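Local coordinates for protein single-stranded-DNA-specific exonuclease RecJ (Thermus thermophilus, PDB 2ZXR) that degrades single-stranded DNA exonucleolytically in the 5' to 3' direction, using divalent metal ions such as magnesium or manganese, at residues R74-G79 and D102-I107. Residues are numbered along the deposited sequence; the frame is centred on the assembly and turned at random.
Sequences RIRVHG and DVHPFI
Ile75, Val77, His104 and Phe106 join the two strands through main-chain hydrogen bonds in parallel register. Ile75 and Val77 each use both backbone polar groups: Ile75 N bonds to Asp102 O and its O accepts from His104 N, while Val77 N reaches His104 O and Val77 O accepts from Phe106 N at 2.6 Å. Strands 74-78 and 102-105, connected by helix 83-98, form a right-handed beta-alpha-beta crossover in the DHH domain, with 102-105 at the border of its parallel sheet. A side chain adds one more bond, a bent one: His78 ND1 donates to Phe106 O at 2.7 Å.

On the face carrying Arg74, Arg76, Asp102 and His104, with Phe106 just past the last bridge pair, flat groups meet either stacked or steeply crossed. The Arg76 guanidinium lies on the Phe106 ring, centres 4.2 Å apart and planes at 10°, an off-centre cation-pi stack. A turn at chi3 (-95°) in an otherwise extended chain lays it there, with CD against Phe106 CB. The edge of the Arg76 guanidinium meets the steeply crossed His104 ring, Arg76 NE lying 3.0 Å from His104 CE1. With CG held between its backbone N and carbonyl carbon (chi1 55°), the His104 ring comes between the two arginines: Arg76 CA makes a CH-pi contact with one face, and Arg74 NH2 stands over the rim of the opposite face. Arg74 NE is also 4.0 Å from Asp102 OD1, which sits over the guanidinium face, a purely electrostatic approach.

The other face is aliphatic. Val103 CG2 touches Val77 CG2 at 3.5 Å and Ile75 CG2 at 3.8 Å, and helix 83-98 packs over Val77 and Val103.

The chemistry thus divides between an apolar side under the crossover helix and a cationic-aromatic side whose positive charge is probably eased by Asp102 and the Phe106 pi cloud. His78, bonded to the Phe106 carbonyl, ties the C-terminal ends of the two segments together two residues before the manganese ligand Asp80.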
# COMPACT_ATOMS: atom_id res chain seq x y z
N ARG A 74 -38.78 17.06 7.95
CA ARG A 74 -37.76 17.68 7.11
C ARG A 74 -36.35 17.25 7.51
O ARG A 74 -35.86 17.59 8.59
CB ARG A 74 -37.90 19.21 7.15
CG ARG A 74 -36.92 19.93 6.23
CD ARG A 74 -37.58 21.00 5.34
NE ARG A 74 -36.60 21.54 4.39
CZ ARG A 74 -36.86 22.45 3.46
NH1 ARG A 74 -38.08 22.95 3.33
NH2 ARG A 74 -35.89 22.87 2.65
N ILE A 75 -35.69 16.52 6.62
CA ILE A 75 -34.34 15.98 6.83
C ILE A 75 -33.26 16.85 6.18
O ILE A 75 -33.34 17.19 5.00
CB ILE A 75 -34.24 14.56 6.21
CG1 ILE A 75 -35.28 13.64 6.84
CG2 ILE A 75 -32.86 13.98 6.44
CD1 ILE A 75 -35.44 12.31 6.11
N ARG A 76 -32.23 17.22 6.94
CA ARG A 76 -31.15 18.01 6.36
C ARG A 76 -29.86 17.20 6.46
O ARG A 76 -29.55 16.64 7.52
CB ARG A 76 -31.01 19.35 7.08
CG ARG A 76 -29.88 20.21 6.55
CD ARG A 76 -29.76 21.54 7.30
NE ARG A 76 -30.47 22.63 6.63
CZ ARG A 76 -30.47 23.89 7.06
NH1 ARG A 76 -29.79 24.22 8.16
NH2 ARG A 76 -31.12 24.83 6.36
N VAL A 77 -29.12 17.13 5.35
CA VAL A 77 -27.89 16.34 5.33
C VAL A 77 -26.63 17.19 5.21
O VAL A 77 -26.53 18.04 4.33
CB VAL A 77 -27.93 15.31 4.16
CG1 VAL A 77 -26.69 14.40 4.22
CG2 VAL A 77 -29.20 14.47 4.24
N HIS A 78 -25.67 16.95 6.09
CA HIS A 78 -24.43 17.72 6.04
C HIS A 78 -23.16 16.88 5.93
O HIS A 78 -23.00 15.90 6.64
CB HIS A 78 -24.33 18.61 7.28
CG HIS A 78 -23.20 19.59 7.22
ND1 HIS A 78 -22.90 20.31 6.08
CD2 HIS A 78 -22.28 19.96 8.15
CE1 HIS A 78 -21.85 21.08 6.31
NE2 HIS A 78 -21.46 20.89 7.55
N GLY A 79 -22.25 17.29 5.04
CA GLY A 79 -20.99 16.60 4.83
C GLY A 79 -20.35 17.06 3.53
O GLY A 79 -20.66 16.55 2.45
N ASP A 102 -38.46 14.38 2.58
CA ASP A 102 -38.29 15.81 2.36
C ASP A 102 -36.89 16.05 2.93
O ASP A 102 -36.70 16.43 4.09
CB ASP A 102 -39.35 16.62 3.12
CG ASP A 102 -39.10 18.12 3.06
OD1 ASP A 102 -38.29 18.57 2.22
OD2 ASP A 102 -39.73 18.85 3.86
N VAL A 103 -35.90 15.80 2.09
CA VAL A 103 -34.51 15.91 2.48
C VAL A 103 -33.77 16.91 1.60
O VAL A 103 -34.13 17.12 0.45
CB VAL A 103 -33.84 14.50 2.37
CG1 VAL A 103 -34.06 13.92 0.97
CG2 VAL A 103 -32.36 14.58 2.69
N HIS A 104 -32.75 17.54 2.14
CA HIS A 104 -32.00 18.51 1.35
C HIS A 104 -30.62 18.58 1.95
O HIS A 104 -30.43 18.39 3.15
CB HIS A 104 -32.68 19.87 1.41
CG HIS A 104 -32.88 20.36 2.80
ND1 HIS A 104 -31.98 21.18 3.45
CD2 HIS A 104 -33.83 20.06 3.72
CE1 HIS A 104 -32.36 21.36 4.70
NE2 HIS A 104 -33.48 20.69 4.89
N PRO A 105 -29.61 18.85 1.12
CA PRO A 105 -28.27 18.93 1.69
C PRO A 105 -28.05 20.30 2.32
O PRO A 105 -28.72 21.27 1.95
CB PRO A 105 -27.37 18.71 0.48
CG PRO A 105 -28.13 19.42 -0.59
CD PRO A 105 -29.59 19.05 -0.34
N PHE A 106 -27.14 20.39 3.27
CA PHE A 106 -26.86 21.68 3.86
C PHE A 106 -25.42 22.08 3.61
O PHE A 106 -24.50 21.54 4.24
CB PHE A 106 -27.13 21.66 5.37
CG PHE A 106 -26.73 22.94 6.05
CD1 PHE A 106 -27.10 24.17 5.53
CD2 PHE A 106 -25.95 22.90 7.20
CE1 PHE A 106 -26.70 25.36 6.12
CE2 PHE A 106 -25.53 24.09 7.81
CZ PHE A 106 -25.91 25.32 7.27
N ILE A 107 -25.21 23.00 2.67
CA ILE A 107 -23.87 23.50 2.37
C ILE A 107 -23.68 24.88 3.02
O ILE A 107 -24.35 25.85 2.66
CB ILE A 107 -23.61 23.65 0.84
CG1 ILE A 107 -23.18 22.30 0.24
CG2 ILE A 107 -22.52 24.72 0.58
CD1 ILE A 107 -21.80 21.84 0.68